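Local coordinates for protein thymine dioxygenase (Neurospora crassa, PDB 5C3Q) that probably oxidises the methyl group of thymine as a 2-oxoglutarate-dependent, non-haem iron dioxygenase built on a double-stranded beta-helix core, at residues D58-V63 with L224-S229; K77-G82 with R90-P95; N153-C158 with I291-N296. All coordinates share one frame; numbering follows the deposited sequence.

Contact 1: D58-V63 with L224-S229; sequences DFREHV and LLFQDS. With AKG (2-oxoglutaric acid), chain F; EDO (1,2-ethanediol), chain L.
Arg60 of helix 57-71 meets Phe226 and Gln227 of strand 222-227 on the outer side of the double-stranded beta-helix, the fold that holds the 2-oxoglutarate site of these dioxygenases. The contact illustrates how one long side chain can join a helix to the end of a core strand. With CG anti to the backbone N (chi1 166°) and the chain extended as far as NE, Arg60 carries its guanidinium straight out from the helix. Arg60 NH1 comes within 2.8 Å of Gln227 O, near the plane of the guanidinium. Arg60 NH2 donates to O1 of a bound 1,2-ethanediol, probably from the crystallisation liquor, at 2.8 Å with an N-H...O angle of 165°. The same nitrogen also donates to Thr251 O on the adjoining strand.

Phe226 supplies the apolar half. Its ring stands nearly perpendicular to the guanidinium, the planes 80° apart, and Arg60 NH2 lies at the ring edge, 4.0 Å from Phe226 CD2. The approach is thus not a cation-pi stack: CD2 sits over the rim of the guanidinium face, while the edge of Phe154 of helix 147-173 comes over a face of the Phe226 ring.

Neighbouring residues of the strand turn to the other face of the sheet, towards the cosubstrate. The side chain of Gln227 leads away from the helix, and its OE1 accepts a bond from Arg288 NH2, a group that also binds 2-oxoglutarate. The strand therefore links the arginine outside to second-shell support inside. Leu225 lines the pocket directly, its methyl CD2 lying 3.3 Å from the carboxylate oxygen O3 of 2-oxoglutarate.

Contact 2: K77-G82 with R90-P95; sequences KKLEVG and RGYSAP
Lys78 and Tyr92 form the centre of this junction, in which helix 75-79 leads into a type I turn, Leu79 to Gly82, and meets strand 91-93, an outermost strand of the large mixed sheet, paired with strand 121-125. Tyr92 has CG anti to the backbone N (chi1 174°), which brings its ring in beside Lys78 and Leu79. Lys78 CB lies over the middle of that ring, 3.6 Å from the centroid, a CH-pi contact. The lysine chain then follows the ring towards the hydroxyl: Lys78 CD lies 3.8 Å from Tyr92 CE1, and the bend at chi3 (-72°) then brings Lys78 CE alongside Tyr92 OH. At the near end Tyr92 CB rests 3.2 Å from Lys78 O.

The backbones are joined by Tyr92 N donating to Val81 O at 2.7 Å, beside a single bridge between Gly82 and Tyr92. A side chain on Gly91 would collide with the carbonyl oxygens of Val81 and Gly82.

Both polar ends finish on strand 121-125: Lys78 NZ makes a salt bridge to Glu121 OE1, which also accepts a hydrogen bond from Tyr92 OH. The buried ammonium is probably kept charged by this carboxylate, while its aliphatic stem packs as a hydrocarbon.

Contact 3: N153-C158 with I291-N296; sequences NFFDQC and IAYFCN. With TDR (thymine), chain G; AKG (2-oxoglutaric acid), chain F.
Tyr293 and Phe155 both have CG anti to the main-chain nitrogen (chi1 -172° and -173°), which sends the tyrosine ring out from strand 284-295 of the double-stranded beta-helix towards helix 147-173 and swings the phenylalanine round to meet it. Cys158 CB sits almost exactly above the Tyr293 ring centre, 3.3 Å from the centroid, in a CH-pi contact. Cys158 SG follows over the same face at 4.3 Å from the Tyr293 centroid, a sulfur-aromatic contact. Phe155 turns a face to the Tyr293 edge in a T-shaped pair with centroids 5.2 Å apart, and Tyr293 OH lies over the middle of the phenylalanine ring. That hydroxyl is hydrogen-bonded to Asn189 ND2. With a leucine in place of Tyr293, the Phe155 face would probably lose its covering edge and Asn189 ND2 its hydroxyl partner.

On the ligand side of the strand Phe294 lies over thymine, whose N3 is 3.5 Å from Phe294 CG, and points CZ towards 2-oxoglutarate O1. Phe154 CE2 against Ile291 CG2 extends the packing where segment 153-158 crosses segment 291-295 at -52°. Strands 190-200 and 222-227 flank strand 284-295, with Leu191 and Leu224 against Tyr293, while Val63 of helix 57-71 covers Ile291.

In the fold
Contacts 1 and 3 share one packing layer: strands 222-227 and 284-295 are neighbours in the large sheet, and helices 57-71 and 147-173 lie over the same face, with Phe59 packed on Gln157 and Val63 on Ile291. Both reach 2-oxoglutarate from the sheet's other face. Contact 3, centred about 9 Å from the chain centre, is deepest and almost wholly aromatic and apolar. Contact 1, about 13 Å out, sets a guanidinium against main-chain carbonyls and the edge of an aromatic ring. Contact 2, about 19 Å out, touches neither; it lies at the far edge strand of the same sheet, its touching residues still mostly buried, and combines a backbone bridge with lysine-tyrosine packing.

Contact 1: D58-V63 with L224-S229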
loop_
_atom_site.group_PDB
_atom_site.type_symbol
_atom_site.label_atom_id
_atom_site.label_comp_id
_atom_site.label_asym_id
_atom_site.label_seq_id
_atom_site.Cartn_x
_atom_site.Cartn_y
_atom_site.Cartn_z
ATOM N N ASP A 58 7.171 -11.015 15.740
ATOM C CA ASP A 58 6.145 -11.749 16.493
ATOM C C ASP A 58 4.846 -10.945 16.603
ATOM O O ASP A 58 3.763 -11.523 16.569
ATOM C CB ASP A 58 6.644 -12.196 17.876
ATOM C CG ASP A 58 6.901 -11.037 18.824
ATOM O OD1 ASP A 58 7.459 -10.009 18.384
ATOM O OD2 ASP A 58 6.552 -11.165 20.019
ATOM N N PHE A 59 4.951 -9.622 16.714
ATOM C CA PHE A 59 3.760 -8.771 16.709
ATOM C C PHE A 59 3.095 -8.767 15.331
ATOM O O PHE A 59 1.873 -8.856 15.241
ATOM C CB PHE A 59 4.069 -7.339 17.162
ATOM C CG PHE A 59 2.854 -6.448 17.211
ATOM C CD1 PHE A 59 1.762 -6.784 18.005
ATOM C CD2 PHE A 59 2.789 -5.286 16.452
ATOM C CE1 PHE A 59 0.635 -5.979 18.046
ATOM C CE2 PHE A 59 1.667 -4.473 16.495
ATOM C CZ PHE A 59 0.587 -4.822 17.291
ATOM N N ARG A 60 3.896 -8.681 14.268
ATOM C CA ARG A 60 3.373 -8.759 12.893
ATOM C C ARG A 60 2.626 -10.073 12.654
ATOM O O ARG A 60 1.556 -10.086 12.051
ATOM C CB ARG A 60 4.504 -8.620 11.868
ATOM C CG ARG A 60 4.124 -9.028 10.447
ATOM C CD ARG A 60 5.295 -8.854 9.499
ATOM N NE ARG A 60 5.013 -9.332 8.148
ATOM C CZ ARG A 60 5.819 -9.158 7.100
ATOM N NH1 ARG A 60 5.469 -9.635 5.913
ATOM N NH2 ARG A 60 6.973 -8.507 7.225
ATOM N N GLU A 61 3.205 -11.173 13.125
ATOM C CA GLU A 61 2.576 -12.491 13.017
ATOM C C GLU A 61 1.213 -12.513 13.726
ATOM O O GLU A 61 0.233 -13.026 13.190
ATOM C CB GLU A 61 3.500 -13.556 13.609
ATOM C CG GLU A 61 3.205 -14.974 13.155
ATOM C CD GLU A 61 4.182 -15.984 13.732
ATOM O OE1 GLU A 61 5.377 -15.643 13.909
ATOM O OE2 GLU A 61 3.756 -17.126 14.005
ATOM N N HIS A 62 1.169 -11.940 14.925
ATOM C CA HIS A 62 -0.071 -11.795 15.689
ATOM C C HIS A 62 -1.108 -10.949 14.936
ATOM O O HIS A 62 -2.284 -11.310 14.877
ATOM C CB HIS A 62 0.229 -11.180 17.062
ATOM C CG HIS A 62 -0.994 -10.865 17.869
ATOM N ND1 HIS A 62 -1.833 -11.843 18.360
ATOM C CD2 HIS A 62 -1.510 -9.684 18.281
ATOM C CE1 HIS A 62 -2.816 -11.275 19.037
ATOM N NE2 HIS A 62 -2.643 -9.965 19.004
ATOM N N VAL A 63 -0.666 -9.837 14.355
ATOM C CA VAL A 63 -1.553 -8.961 13.584
ATOM C C VAL A 63 -2.170 -9.717 12.400
ATOM O O VAL A 63 -3.378 -9.615 12.159
ATOM C CB VAL A 63 -0.822 -7.680 13.113
ATOM C CG1 VAL A 63 -1.631 -6.920 12.070
ATOM C CG2 VAL A 63 -0.528 -6.778 14.305
ATOM N N LEU A 224 3.138 0.953 3.073
ATOM C CA LEU A 224 3.890 -0.097 3.740
ATOM C C LEU A 224 3.115 -1.374 3.491
ATOM O O LEU A 224 2.005 -1.527 3.998
ATOM C CB LEU A 224 4.005 0.183 5.240
ATOM C CG LEU A 224 4.512 1.575 5.617
ATOM C CD1 LEU A 224 4.387 1.806 7.113
ATOM C CD2 LEU A 224 5.947 1.770 5.156
ATOM N N LEU A 225 3.685 -2.268 2.690
ATOM C CA LEU A 225 3.019 -3.512 2.317
ATOM C C LEU A 225 3.674 -4.705 2.993
ATOM O O LEU A 225 4.828 -5.040 2.715
ATOM C CB LEU A 225 3.025 -3.707 0.797
ATOM C CG LEU A 225 2.271 -4.972 0.365
ATOM C CD1 LEU A 225 0.767 -4.768 0.446
ATOM C CD2 LEU A 225 2.674 -5.388 -1.033
ATOM N N PHE A 226 2.923 -5.336 3.889
ATOM C CA PHE A 226 3.348 -6.545 4.570
ATOM C C PHE A 226 2.669 -7.712 3.858
ATOM O O PHE A 226 1.437 -7.783 3.823
ATOM C CB PHE A 226 2.926 -6.501 6.040
ATOM C CG PHE A 226 3.415 -5.287 6.784
ATOM C CD1 PHE A 226 2.698 -4.097 6.753
ATOM C CD2 PHE A 226 4.579 -5.338 7.533
ATOM C CE1 PHE A 226 3.137 -2.978 7.440
ATOM C CE2 PHE A 226 5.033 -4.218 8.221
ATOM C CZ PHE A 226 4.310 -3.038 8.175
ATOM N N GLN A 227 3.458 -8.607 3.265
ATOM C CA GLN A 227 2.898 -9.767 2.566
ATOM C C GLN A 227 3.372 -11.065 3.214
ATOM O O GLN A 227 4.465 -11.120 3.788
ATOM C CB GLN A 227 3.241 -9.740 1.068
ATOM C CG GLN A 227 4.721 -9.866 0.715
ATOM C CD GLN A 227 4.970 -9.891 -0.790
ATOM O OE1 GLN A 227 4.089 -10.244 -1.573
ATOM N NE2 GLN A 227 6.182 -9.528 -1.197
ATOM N N ASP A 228 2.528 -12.093 3.145
ATOM C CA ASP A 228 2.916 -13.439 3.562
ATOM C C ASP A 228 3.802 -14.061 2.471
ATOM O O ASP A 228 4.284 -13.349 1.590
ATOM C CB ASP A 228 1.680 -14.305 3.902
ATOM C CG ASP A 228 0.766 -14.568 2.702
ATOM O OD1 ASP A 228 1.152 -14.310 1.538
ATOM O OD2 ASP A 228 -0.368 -15.042 2.937
ATOM N N SER A 229 4.012 -15.373 2.526
ATOM C CA SER A 229 4.968 -16.039 1.640
ATOM C C SER A 229 4.353 -16.633 0.365
ATOM O O SER A 229 5.041 -17.344 -0.369
ATOM C CB SER A 229 5.684 -17.148 2.420
ATOM O OG SER A 229 4.761 -18.145 2.827
HETATM C C1 AKG F . -3.158 -2.490 -2.558
HETATM O O1 AKG F . -3.109 -1.310 -2.993
HETATM O O2 AKG F . -4.041 -2.856 -1.756
HETATM C C2 AKG F . -2.159 -3.473 -3.010
HETATM O O5 AKG F . -1.386 -3.182 -3.919
HETATM C C3 AKG F . -2.099 -4.838 -2.352
HETATM C C4 AKG F . -0.897 -5.632 -2.854
HETATM C C5 AKG F . -0.771 -6.961 -2.146
HETATM O O3 AKG F . 0.361 -7.485 -2.092
HETATM O O4 AKG F . -1.781 -7.505 -1.650
HETATM C C1 EDO L . 8.374 -8.230 10.365
HETATM O O1 EDO L . 7.990 -7.192 9.457
HETATM C C2 EDO L . 9.720 -7.877 10.969
HETATM O O2 EDO L . 9.699 -6.513 11.397
#

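Contact 2: K77-G82 with R90-P95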
loop_
_atom_site.group_PDB
_atom_site.type_symbol
_atom_site.label_atom_id
_atom_site.label_comp_id
_atom_site.label_asym_id
_atom_site.label_seq_id
_atom_site.Cartn_x
_atom_site.Cartn_y
_atom_site.Cartn_z
ATOM N N LYS A 77 -21.831 -10.601 9.304
ATOM C CA LYS A 77 -21.094 -9.820 10.304
ATOM C C LYS A 77 -20.111 -8.848 9.650
ATOM O O LYS A 77 -19.907 -7.738 10.144
ATOM C CB LYS A 77 -20.353 -10.736 11.287
ATOM C CG LYS A 77 -21.253 -11.480 12.262
ATOM C CD LYS A 77 -21.992 -10.535 13.196
ATOM C CE LYS A 77 -22.793 -11.297 14.235
ATOM N NZ LYS A 77 -24.080 -10.609 14.545
ATOM N N LYS A 78 -19.519 -9.260 8.534
ATOM C CA LYS A 78 -18.574 -8.412 7.813
ATOM C C LYS A 78 -19.295 -7.270 7.093
ATOM O O LYS A 78 -18.834 -6.124 7.129
ATOM C CB LYS A 78 -17.733 -9.254 6.844
ATOM C CG LYS A 78 -16.894 -10.300 7.569
ATOM C CD LYS A 78 -15.876 -10.985 6.674
ATOM C CE LYS A 78 -16.523 -11.939 5.687
ATOM N NZ LYS A 78 -15.533 -12.923 5.172
ATOM N N LEU A 79 -20.428 -7.576 6.461
ATOM C CA LEU A 79 -21.244 -6.555 5.794
ATOM C C LEU A 79 -21.812 -5.521 6.770
ATOM O O LEU A 79 -22.065 -4.384 6.384
ATOM C CB LEU A 79 -22.395 -7.200 5.008
ATOM C CG LEU A 79 -22.037 -7.929 3.710
ATOM C CD1 LEU A 79 -23.240 -8.702 3.185
ATOM C CD2 LEU A 79 -21.522 -6.958 2.656
ATOM N N GLU A 80 -22.017 -5.919 8.024
ATOM C CA GLU A 80 -22.488 -4.994 9.066
ATOM C C GLU A 80 -21.522 -3.835 9.298
ATOM O O GLU A 80 -21.938 -2.758 9.725
ATOM C CB GLU A 80 -22.746 -5.731 10.392
ATOM C CG GLU A 80 -24.220 -5.973 10.684
ATOM C CD GLU A 80 -24.455 -6.916 11.853
ATOM O OE1 GLU A 80 -23.539 -7.100 12.686
ATOM O OE2 GLU A 80 -25.570 -7.473 11.939
ATOM N N VAL A 81 -20.238 -4.063 9.022
ATOM C CA VAL A 81 -19.215 -3.024 9.159
ATOM C C VAL A 81 -18.678 -2.650 7.778
ATOM O O VAL A 81 -17.470 -2.475 7.579
ATOM C CB VAL A 81 -18.093 -3.450 10.135
ATOM C CG1 VAL A 81 -18.655 -3.573 11.545
ATOM C CG2 VAL A 81 -17.428 -4.758 9.719
ATOM N N GLY A 82 -19.606 -2.506 6.835
ATOM C CA GLY A 82 -19.281 -2.269 5.443
ATOM C C GLY A 82 -18.713 -0.891 5.153
ATOM O O GLY A 82 -19.029 0.088 5.829
ATOM N N ARG A 90 -13.479 3.748 5.218
ATOM C CA ARG A 90 -13.315 2.807 6.326
ATOM C C ARG A 90 -14.343 1.695 6.233
ATOM O O ARG A 90 -15.496 1.934 5.861
ATOM C CB ARG A 90 -13.487 3.521 7.671
ATOM C CG ARG A 90 -12.351 4.455 8.070
ATOM C CD ARG A 90 -12.855 5.466 9.088
ATOM N NE ARG A 90 -11.796 6.219 9.765
ATOM C CZ ARG A 90 -11.276 7.375 9.351
ATOM N NH1 ARG A 90 -11.662 7.942 8.212
ATOM N NH2 ARG A 90 -10.335 7.966 10.081
ATOM N N GLY A 91 -13.928 0.484 6.594
ATOM C CA GLY A 91 -14.844 -0.640 6.695
ATOM C C GLY A 91 -14.606 -1.746 5.688
ATOM O O GLY A 91 -13.613 -1.745 4.948
ATOM N N TYR A 92 -15.543 -2.688 5.668
ATOM C CA TYR A 92 -15.395 -3.931 4.925
ATOM C C TYR A 92 -15.849 -3.794 3.479
ATOM O O TYR A 92 -16.870 -3.167 3.198
ATOM C CB TYR A 92 -16.193 -5.048 5.600
ATOM C CG TYR A 92 -16.210 -6.332 4.809
ATOM C CD1 TYR A 92 -15.093 -7.161 4.773
ATOM C CD2 TYR A 92 -17.339 -6.716 4.087
ATOM C CE1 TYR A 92 -15.100 -8.336 4.045
ATOM C CE2 TYR A 92 -17.353 -7.892 3.354
ATOM C CZ TYR A 92 -16.231 -8.698 3.337
ATOM O OH TYR A 92 -16.230 -9.868 2.615
ATOM N N SER A 93 -15.091 -4.400 2.569
ATOM C CA SER A 93 -15.451 -4.401 1.161
ATOM C C SER A 93 -15.057 -5.702 0.464
ATOM O O SER A 93 -14.054 -6.335 0.805
ATOM C CB SER A 93 -14.806 -3.215 0.453
ATOM O OG SER A 93 -15.316 -3.089 -0.858
ATOM N N ALA A 94 -15.880 -6.099 -0.500
ATOM C CA ALA A 94 -15.575 -7.211 -1.393
ATOM C C ALA A 94 -16.154 -6.876 -2.760
ATOM O O ALA A 94 -17.350 -6.620 -2.867
ATOM C CB ALA A 94 -16.176 -8.501 -0.863
ATOM N N PRO A 95 -15.310 -6.861 -3.810
ATOM C CA PRO A 95 -15.801 -6.452 -5.125
ATOM C C PRO A 95 -16.845 -7.419 -5.682
ATOM O O PRO A 95 -16.637 -8.631 -5.659
ATOM C CB PRO A 95 -14.538 -6.450 -5.994
ATOM C CG PRO A 95 -13.607 -7.395 -5.322
ATOM C CD PRO A 95 -13.911 -7.322 -3.857
#

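Contact 3: N153-C158 with I291-N296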
loop_
_atom_site.group_PDB
_atom_site.type_symbol
_atom_site.label_atom_id
_atom_site.label_comp_id
_atom_site.label_asym_id
_atom_site.label_seq_id
_atom_site.Cartn_x
_atom_site.Cartn_y
_atom_site.Cartn_z
ATOM N N ASN A 153 -2.899 -0.505 17.821
ATOM C CA ASN A 153 -1.471 -0.598 18.132
ATOM C C ASN A 153 -0.657 -0.664 16.844
ATOM O O ASN A 153 0.287 0.102 16.658
ATOM C CB ASN A 153 -1.204 -1.837 18.996
ATOM C CG ASN A 153 0.220 -1.906 19.520
ATOM O OD1 ASN A 153 1.064 -1.068 19.206
ATOM N ND2 ASN A 153 0.493 -2.915 20.331
ATOM N N PHE A 154 -1.046 -1.560 15.944
ATOM C CA PHE A 154 -0.366 -1.694 14.656
ATOM C C PHE A 154 -0.434 -0.402 13.842
ATOM O O PHE A 154 0.567 0.017 13.263
ATOM C CB PHE A 154 -0.952 -2.856 13.856
ATOM C CG PHE A 154 -0.147 -3.221 12.641
ATOM C CD1 PHE A 154 1.121 -3.773 12.775
ATOM C CD2 PHE A 154 -0.657 -3.024 11.367
ATOM C CE1 PHE A 154 1.866 -4.114 11.661
ATOM C CE2 PHE A 154 0.084 -3.364 10.248
ATOM C CZ PHE A 154 1.347 -3.913 10.396
ATOM N N PHE A 155 -1.603 0.232 13.820
ATOM C CA PHE A 155 -1.785 1.513 13.120
ATOM C C PHE A 155 -0.748 2.552 13.569
ATOM O O PHE A 155 -0.103 3.192 12.736
ATOM C CB PHE A 155 -3.212 2.046 13.342
ATOM C CG PHE A 155 -3.548 3.271 12.527
ATOM C CD1 PHE A 155 -3.146 4.533 12.942
ATOM C CD2 PHE A 155 -4.281 3.161 11.356
ATOM C CE1 PHE A 155 -3.455 5.660 12.195
ATOM C CE2 PHE A 155 -4.594 4.283 10.606
ATOM C CZ PHE A 155 -4.183 5.534 11.026
ATOM N N ASP A 156 -0.590 2.703 14.882
ATOM C CA ASP A 156 0.335 3.696 15.454
ATOM C C ASP A 156 1.812 3.357 15.215
ATOM O O ASP A 156 2.629 4.253 15.014
ATOM C CB ASP A 156 0.062 3.889 16.951
ATOM C CG ASP A 156 -1.274 4.575 17.217
ATOM O OD1 ASP A 156 -1.834 5.184 16.276
ATOM O OD2 ASP A 156 -1.769 4.510 18.362
ATOM N N GLN A 157 2.149 2.072 15.216
ATOM C CA GLN A 157 3.514 1.651 14.893
ATOM C C GLN A 157 3.863 1.879 13.415
ATOM O O GLN A 157 4.988 2.261 13.097
ATOM C CB GLN A 157 3.728 0.192 15.282
ATOM C CG GLN A 157 3.703 -0.015 16.786
ATOM C CD GLN A 157 4.145 -1.405 17.195
ATOM O OE1 GLN A 157 5.111 -1.949 16.653
ATOM N NE2 GLN A 157 3.446 -1.988 18.161
ATOM N N CYS A 158 2.901 1.652 12.522
ATOM C CA CYS A 158 3.085 1.960 11.100
ATOM C C CYS A 158 3.126 3.469 10.864
ATOM O O CYS A 158 3.866 3.948 10.002
ATOM C CB CYS A 158 1.973 1.340 10.249
ATOM S SG CYS A 158 2.032 -0.461 10.113
ATOM N N ILE A 291 -1.245 -6.944 4.215
ATOM C CA ILE A 291 -1.692 -5.744 4.883
ATOM C C ILE A 291 -1.033 -4.562 4.183
ATOM O O ILE A 291 0.202 -4.462 4.139
ATOM C CB ILE A 291 -1.319 -5.755 6.380
ATOM C CG1 ILE A 291 -1.896 -7.002 7.062
ATOM C CG2 ILE A 291 -1.816 -4.480 7.055
ATOM C CD1 ILE A 291 -1.518 -7.161 8.520
ATOM N N ALA A 292 -1.858 -3.686 3.621
ATOM C CA ALA A 292 -1.383 -2.450 3.018
ATOM C C ALA A 292 -1.691 -1.293 3.951
ATOM O O ALA A 292 -2.860 -0.991 4.219
ATOM C CB ALA A 292 -2.039 -2.228 1.668
ATOM N N TYR A 293 -0.643 -0.646 4.451
ATOM C CA TYR A 293 -0.806 0.559 5.240
ATOM C C TYR A 293 -0.533 1.773 4.349
ATOM O O TYR A 293 0.622 2.110 4.055
ATOM C CB TYR A 293 0.112 0.526 6.462
ATOM C CG TYR A 293 -0.122 1.650 7.442
ATOM C CD1 TYR A 293 -1.083 1.540 8.439
ATOM C CD2 TYR A 293 0.626 2.818 7.376
ATOM C CE1 TYR A 293 -1.297 2.564 9.344
ATOM C CE2 TYR A 293 0.425 3.850 8.279
ATOM C CZ TYR A 293 -0.539 3.718 9.262
ATOM O OH TYR A 293 -0.748 4.738 10.163
ATOM N N PHE A 294 -1.610 2.411 3.902
ATOM C CA PHE A 294 -1.511 3.579 3.028
ATOM C C PHE A 294 -1.175 4.803 3.863
ATOM O O PHE A 294 -1.962 5.211 4.726
ATOM C CB PHE A 294 -2.831 3.820 2.292
ATOM C CG PHE A 294 -3.259 2.675 1.419
ATOM C CD1 PHE A 294 -2.452 2.248 0.378
ATOM C CD2 PHE A 294 -4.472 2.039 1.627
ATOM C CE1 PHE A 294 -2.845 1.201 -0.439
ATOM C CE2 PHE A 294 -4.871 0.995 0.815
ATOM C CZ PHE A 294 -4.057 0.573 -0.218
ATOM N N CYS A 295 0.000 5.372 3.621
ATOM C CA CYS A 295 0.401 6.602 4.285
ATOM C C CYS A 295 0.058 7.803 3.415
ATOM O O CYS A 295 0.245 7.776 2.190
ATOM C CB CYS A 295 1.889 6.594 4.593
ATOM S SG CYS A 295 2.451 5.150 5.516
ATOM N N ASN A 296 -0.447 8.852 4.061
ATOM C CA ASN A 296 -0.830 10.081 3.383
ATOM C C ASN A 296 -0.265 11.297 4.100
ATOM O O ASN A 296 -0.051 11.260 5.311
ATOM C CB ASN A 296 -2.356 10.203 3.355
ATOM C CG ASN A 296 -3.020 9.089 2.558
ATOM O OD1 ASN A 296 -2.711 8.884 1.387
ATOM N ND2 ASN A 296 -3.946 8.377 3.186
HETATM N N1 TDR G . -7.132 3.137 -0.995
HETATM C C2 TDR G . -6.370 4.194 -0.370
HETATM O O2 TDR G . -6.829 4.785 0.589
HETATM N N3 TDR G . -5.066 4.542 -0.883
HETATM C C4 TDR G . -4.517 3.849 -2.004
HETATM O O4 TDR G . -3.413 4.168 -2.409
HETATM C C5 TDR G . -5.287 2.773 -2.650
HETATM C CM5 TDR G . -4.766 2.015 -3.830
HETATM C C6 TDR G . -6.611 2.434 -2.122
HETATM C C1 AKG F . -3.158 -2.490 -2.558
HETATM O O1 AKG F . -3.109 -1.310 -2.993
HETATM O O2 AKG F . -4.041 -2.856 -1.756
HETATM C C2 AKG F . -2.159 -3.473 -3.010
HETATM O O5 AKG F . -1.386 -3.182 -3.919
HETATM C C3 AKG F . -2.099 -4.838 -2.352
HETATM C C4 AKG F . -0.897 -5.632 -2.854
HETATM C C5 AKG F . -0.771 -6.961 -2.146
HETATM O O3 AKG F . 0.361 -7.485 -2.092
HETATM O O4 AKG F . -1.781 -7.505 -1.650
#